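Local coordinates for exopolysaccharide biosynthesis protein (Pantoea stewartii subsp. stewartii DC283, PDB 6TGF) that modifies the glycan biofilm of its bacterium, probably by hydrolysing exopolysaccharide, with a trimeric, bacteriophage tailspike-like parallel beta-helix fold, at residues 62-70 and 132-140. Sequence-based numbering, arbitrary orientation.
Sequences QFWQNFQGK and LEDSNGQTV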
ATOM      1  N   GLN B  62     -36.227 -34.054 -32.043  1.00 57.78           N
ATOM      2  CA  GLN B  62     -36.827 -33.941 -33.401  1.00 58.13           C
ATOM      3  C   GLN B  62     -36.398 -35.145 -34.249  1.00 57.16           C
ATOM      4  O   GLN B  62     -37.223 -35.628 -35.049  1.00 57.44           O
ATOM      5  CB  GLN B  62     -36.401 -32.638 -34.084  1.00 59.11           C
ATOM      6  CG  GLN B  62     -36.897 -31.377 -33.386  1.00 60.02           C
ATOM      7  CD  GLN B  62     -36.079 -30.987 -32.178  1.00 60.20           C
ATOM      8  OE1 GLN B  62     -34.949 -31.436 -31.993  1.00 60.06           O
ATOM      9  NE2 GLN B  62     -36.652 -30.141 -31.338  1.00 60.57           N
ATOM     10  N   PHE B  63     -35.154 -35.601 -34.070  1.00 55.65           N
ATOM     11  CA  PHE B  63     -34.541 -36.745 -34.797  1.00 54.41           C
ATOM     12  C   PHE B  63     -35.278 -38.038 -34.424  1.00 53.27           C
ATOM     13  O   PHE B  63     -35.737 -38.746 -35.339  1.00 53.27           O
ATOM     14  CB  PHE B  63     -33.046 -36.835 -34.480  1.00 54.19           C
ATOM     15  CG  PHE B  63     -32.262 -37.724 -35.410  1.00 54.04           C
ATOM     16  CD1 PHE B  63     -32.180 -39.087 -35.183  1.00 53.85           C
ATOM     17  CD2 PHE B  63     -31.607 -37.198 -36.513  1.00 54.16           C
ATOM     18  CE1 PHE B  63     -31.459 -39.907 -36.037  1.00 53.82           C
ATOM     19  CE2 PHE B  63     -30.887 -38.018 -37.367  1.00 54.12           C
ATOM     20  CZ  PHE B  63     -30.815 -39.371 -37.128  1.00 53.99           C
ATOM     21  N   TRP B  64     -35.381 -38.324 -33.121  1.00 52.06           N
ATOM     22  CA  TRP B  64     -36.132 -39.474 -32.544  1.00 51.14           C
ATOM     23  C   TRP B  64     -37.507 -39.570 -33.219  1.00 51.55           C
ATOM     24  O   TRP B  64     -37.814 -40.630 -33.800  1.00 50.82           O
ATOM     25  CB  TRP B  64     -36.264 -39.315 -31.020  1.00 50.15           C
ATOM     26  CG  TRP B  64     -36.745 -40.528 -30.283  1.00 49.33           C
ATOM     27  CD1 TRP B  64     -37.500 -41.556 -30.770  1.00 49.08           C
ATOM     28  CD2 TRP B  64     -36.530 -40.821 -28.891  1.00 48.85           C
ATOM     29  NE1 TRP B  64     -37.750 -42.474 -29.788  1.00 48.80           N
ATOM     30  CE2 TRP B  64     -37.169 -42.051 -28.623  1.00 48.70           C
ATOM     31  CE3 TRP B  64     -35.854 -40.175 -27.849  1.00 48.69           C
ATOM     32  CZ2 TRP B  64     -37.151 -42.641 -27.359  1.00 48.70           C
ATOM     33  CZ3 TRP B  64     -35.836 -40.759 -26.600  1.00 48.64           C
ATOM     34  CH2 TRP B  64     -36.478 -41.975 -26.361  1.00 48.73           C
ATOM     35  N   GLN B  65     -38.276 -38.479 -33.161  1.00 52.65           N
ATOM     36  CA  GLN B  65     -39.708 -38.413 -33.563  1.00 53.74           C
ATOM     37  C   GLN B  65     -39.868 -38.561 -35.083  1.00 53.48           C
ATOM     38  O   GLN B  65     -40.839 -39.222 -35.500  1.00 53.52           O
ATOM     39  CB  GLN B  65     -40.327 -37.093 -33.093  1.00 54.93           C
ATOM     40  CG  GLN B  65     -40.900 -37.152 -31.682  1.00 55.60           C
ATOM     41  CD  GLN B  65     -42.217 -37.888 -31.600  1.00 56.50           C
ATOM     42  OE1 GLN B  65     -42.618 -38.355 -30.537  1.00 57.45           O
ATOM     43  NE2 GLN B  65     -42.909 -37.992 -32.723  1.00 56.82           N
ATOM     44  N   ASN B  66     -38.969 -37.966 -35.877  1.00 53.18           N
ATOM     45  CA  ASN B  66     -39.194 -37.710 -37.326  1.00 53.16           C
ATOM     46  C   ASN B  66     -38.312 -38.610 -38.202  1.00 52.30           C
ATOM     47  O   ASN B  66     -38.860 -39.174 -39.170  1.00 52.52           O
ATOM     48  CB  ASN B  66     -38.991 -36.232 -37.669  1.00 53.56           C
ATOM     49  CG  ASN B  66     -39.998 -35.329 -36.987  1.00 54.04           C
ATOM     50  OD1 ASN B  66     -41.157 -35.701 -36.812  1.00 54.12           O
ATOM     51  ND2 ASN B  66     -39.568 -34.140 -36.600  1.00 54.30           N
ATOM     52  N   PHE B  67     -37.015 -38.732 -37.897  1.00 51.40           N
ATOM     53  CA  PHE B  67     -36.009 -39.379 -38.784  1.00 50.89           C
ATOM     54  C   PHE B  67     -36.459 -40.794 -39.166  1.00 50.56           C
ATOM     55  O   PHE B  67     -36.826 -41.583 -38.271  1.00 50.29           O
ATOM     56  CB  PHE B  67     -34.623 -39.449 -38.139  1.00 50.46           C
ATOM     57  CG  PHE B  67     -33.582 -40.107 -39.013  1.00 50.29           C
ATOM     58  CD1 PHE B  67     -33.387 -41.479 -38.974  1.00 49.93           C
ATOM     59  CD2 PHE B  67     -32.819 -39.362 -39.898  1.00 50.40           C
ATOM     60  CE1 PHE B  67     -32.444 -42.086 -39.788  1.00 49.83           C
ATOM     61  CE2 PHE B  67     -31.873 -39.972 -40.709  1.00 50.10           C
ATOM     62  CZ  PHE B  67     -31.688 -41.331 -40.652  1.00 49.96           C
ATOM     63  N   GLN B  68     -36.425 -41.090 -40.469  1.00 50.47           N
ATOM     64  CA  GLN B  68     -36.550 -42.453 -41.050  1.00 50.31           C
ATOM     65  C   GLN B  68     -35.378 -42.671 -42.012  1.00 50.04           C
ATOM     66  O   GLN B  68     -35.084 -41.748 -42.795  1.00 50.43           O
ATOM     67  CB  GLN B  68     -37.891 -42.614 -41.768  1.00 50.78           C
ATOM     68  CG  GLN B  68     -39.060 -42.834 -40.819  1.00 50.96           C
ATOM     69  CD  GLN B  68     -40.394 -42.642 -41.495  1.00 51.45           C
ATOM     70  OE1 GLN B  68     -41.134 -43.593 -41.728  1.00 51.63           O
ATOM     71  NE2 GLN B  68     -40.708 -41.398 -41.819  1.00 51.89           N
ATOM     72  N   GLY B  69     -34.729 -43.837 -41.949  1.00 49.37           N
ATOM     73  CA  GLY B  69     -33.554 -44.138 -42.785  1.00 48.86           C
ATOM     74  C   GLY B  69     -32.961 -45.507 -42.513  1.00 47.92           C
ATOM     75  O   GLY B  69     -33.694 -46.387 -42.020  1.00 47.04           O
ATOM     76  N   LYS B  70     -31.675 -45.671 -42.837  1.00 47.68           N
ATOM     77  CA  LYS B  70     -30.949 -46.969 -42.830  1.00 47.43           C
ATOM     78  C   LYS B  70     -29.557 -46.779 -42.219  1.00 46.58           C
ATOM     79  O   LYS B  70     -28.850 -45.849 -42.649  1.00 46.58           O
ATOM     80  CB  LYS B  70     -30.834 -47.516 -44.256  1.00 48.06           C
ATOM     81  CG  LYS B  70     -32.129 -47.536 -45.061  1.00 48.67           C
ATOM     82  CD  LYS B  70     -32.364 -48.837 -45.794  1.00 49.02           C
ATOM     83  CE  LYS B  70     -33.228 -48.685 -47.028  1.00 49.59           C
ATOM     84  NZ  LYS B  70     -33.459 -49.993 -47.685  1.00 49.73           N
ATOM     85  N   LEU B 132     -24.966 -43.634 -42.247  1.00 47.75           N
ATOM     86  CA  LEU B 132     -26.411 -43.359 -42.040  1.00 48.37           C
ATOM     87  C   LEU B 132     -26.963 -42.637 -43.273  1.00 49.41           C
ATOM     88  O   LEU B 132     -26.406 -41.583 -43.639  1.00 49.22           O
ATOM     89  CB  LEU B 132     -26.588 -42.512 -40.776  1.00 48.24           C
ATOM     90  CG  LEU B 132     -28.031 -42.184 -40.390  1.00 48.14           C
ATOM     91  CD1 LEU B 132     -28.809 -43.441 -40.038  1.00 47.95           C
ATOM     92  CD2 LEU B 132     -28.065 -41.202 -39.231  1.00 48.23           C
ATOM     93  N   GLU B 133     -28.001 -43.209 -43.892  1.00 50.67           N
ATOM     94  CA  GLU B 133     -28.834 -42.564 -44.941  1.00 51.86           C
ATOM     95  C   GLU B 133     -30.236 -42.326 -44.375  1.00 52.46           C
ATOM     96  O   GLU B 133     -30.648 -43.099 -43.487  1.00 52.07           O
ATOM     97  CB  GLU B 133     -28.939 -43.444 -46.189  1.00 52.21           C
ATOM     98  CG  GLU B 133     -27.646 -43.563 -46.973  1.00 52.59           C
ATOM     99  CD  GLU B 133     -27.784 -44.254 -48.319  1.00 53.02           C
ATOM    100  OE1 GLU B 133     -28.792 -44.960 -48.522  1.00 53.07           O
ATOM    101  OE2 GLU B 133     -26.883 -44.081 -49.165  1.00 53.33           O
ATOM    102  N   ASP B 134     -30.934 -41.303 -44.874  1.00 53.61           N
ATOM    103  CA  ASP B 134     -32.386 -41.093 -44.627  1.00 54.40           C
ATOM    104  C   ASP B 134     -33.157 -41.995 -45.601  1.00 55.13           C
ATOM    105  O   ASP B 134     -32.504 -42.630 -46.454  1.00 55.13           O
ATOM    106  CB  ASP B 134     -32.775 -39.613 -44.725  1.00 54.76           C
ATOM    107  CG  ASP B 134     -32.669 -39.003 -46.114  1.00 55.22           C
ATOM    108  OD1 ASP B 134     -32.233 -39.713 -47.041  1.00 55.46           O
ATOM    109  OD2 ASP B 134     -33.025 -37.815 -46.254  1.00 55.29           O
ATOM    110  N   SER B 135     -34.486 -42.046 -45.480  1.00 56.00           N
ATOM    111  CA  SER B 135     -35.380 -42.906 -46.302  1.00 56.69           C
ATOM    112  C   SER B 135     -35.301 -42.508 -47.784  1.00 57.24           C
ATOM    113  O   SER B 135     -35.691 -43.337 -48.628  1.00 57.54           O
ATOM    114  CB  SER B 135     -36.799 -42.861 -45.789  1.00 57.16           C
ATOM    115  OG  SER B 135     -37.371 -41.574 -45.974  1.00 57.93           O
ATOM    116  N   ASN B 136     -34.816 -41.297 -48.085  1.00 57.89           N
ATOM    117  CA  ASN B 136     -34.643 -40.761 -49.465  1.00 58.61           C
ATOM    118  C   ASN B 136     -33.372 -41.323 -50.120  1.00 58.69           C
ATOM    119  O   ASN B 136     -33.346 -41.389 -51.363  1.00 59.17           O
ATOM    120  CB  ASN B 136     -34.590 -39.230 -49.481  1.00 58.96           C
ATOM    121  CG  ASN B 136     -35.947 -38.580 -49.318  1.00 59.22           C
ATOM    122  OD1 ASN B 136     -36.979 -39.225 -49.487  1.00 59.24           O
ATOM    123  ND2 ASN B 136     -35.953 -37.297 -48.997  1.00 59.36           N
ATOM    124  N   GLY B 137     -32.359 -41.686 -49.326  1.00 58.49           N
ATOM    125  CA  GLY B 137     -31.058 -42.190 -49.812  1.00 58.29           C
ATOM    126  C   GLY B 137     -29.957 -41.149 -49.695  1.00 58.31           C
ATOM    127  O   GLY B 137     -28.838 -41.426 -50.164  1.00 58.42           O
ATOM    128  N   GLN B 138     -30.259 -39.991 -49.096  1.00 58.39           N
ATOM    129  CA  GLN B 138     -29.281 -38.913 -48.785  1.00 58.48           C
ATOM    130  C   GLN B 138     -28.455 -39.334 -47.564  1.00 57.62           C
ATOM    131  O   GLN B 138     -29.070 -39.674 -46.535  1.00 57.93           O
ATOM    132  CB  GLN B 138     -30.001 -37.595 -48.496  1.00 59.05           C
ATOM    133  CG  GLN B 138     -30.828 -37.072 -49.662  1.00 59.87           C
ATOM    134  CD  GLN B 138     -31.514 -35.765 -49.343  1.00 60.36           C
ATOM    135  OE1 GLN B 138     -31.804 -35.457 -48.189  1.00 60.13           O
ATOM    136  NE2 GLN B 138     -31.785 -34.984 -50.375  1.00 60.94           N
ATOM    137  N   THR B 139     -27.123 -39.306 -47.670  1.00 56.86           N
ATOM    138  CA  THR B 139     -26.183 -39.697 -46.585  1.00 55.93           C
ATOM    139  C   THR B 139     -26.132 -38.589 -45.527  1.00 55.30           C
ATOM    140  O   THR B 139     -25.933 -37.419 -45.910  1.00 55.06           O
ATOM    141  CB  THR B 139     -24.779 -39.994 -47.125  1.00 55.98           C
ATOM    142  OG1 THR B 139     -24.387 -38.917 -47.975  1.00 56.45           O
ATOM    143  CG2 THR B 139     -24.703 -41.297 -47.887  1.00 56.03           C
ATOM    144  N   VAL B 140     -26.308 -38.957 -44.254  1.00 54.61           N
ATOM    145  CA  VAL B 140     -26.148 -38.061 -43.070  1.00 54.30           C
ATOM    146  C   VAL B 140     -24.679 -38.135 -42.636  1.00 54.23           C
ATOM    147  O   VAL B 140     -24.031 -37.072 -42.564  1.00 54.38           O
ATOM    148  CB  VAL B 140     -27.107 -38.447 -41.925  1.00 53.81           C
ATOM    149  CG1 VAL B 140     -27.063 -37.441 -40.784  1.00 53.70           C
ATOM    150  CG2 VAL B 140     -28.538 -38.625 -42.412  1.00 53.80           C
TER
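Phe67, the first residue to leave the helix 61-66, reaches across to strand 129-134 with the far end of its ring. Its CB lies over the centre of the Phe63 ring, 3.7 Å above that plane. With CG anti to the backbone N (chi1 180°), the ring is carried on toward Leu132. CE1 and CZ both meet Leu132 CD1, CZ at 3.6 Å, while Val140 CG2 lies at the edge of the ring, near its plane, against CE2. Glu133 O lies oblique to the ring, 3.5 Å from CZ. The branched end of Leu132 suits its place: CD1 packs on Phe67, while CD2 touches both rings, meeting Phe63 at its edge, CZ, 3.9 Å away. Leu107 of strand 105-107 packs against both Phe67 and Leu132.

Beside this apolar cluster, in the head-binding region at one end of the elongated chain, the backbones pair antiparallel. Lys70 N donates to Glu133 O at 2.8 Å, and Glu133 N returns a bond to Lys70 O at 3.0 Å. Gly69, with no side chain, lets its CA lie 3.7 Å from Asp134 CA in a non-hydrogen-bonded pair. Asp134 opens a type I turn to Gly137, and its OD1 accepts from Gln138 N, holding the hairpin's bend. Two straight, directional backbone bonds thus set the register, while apolar packing of aromatic and aliphatic carbons pins the helix end to the sheet.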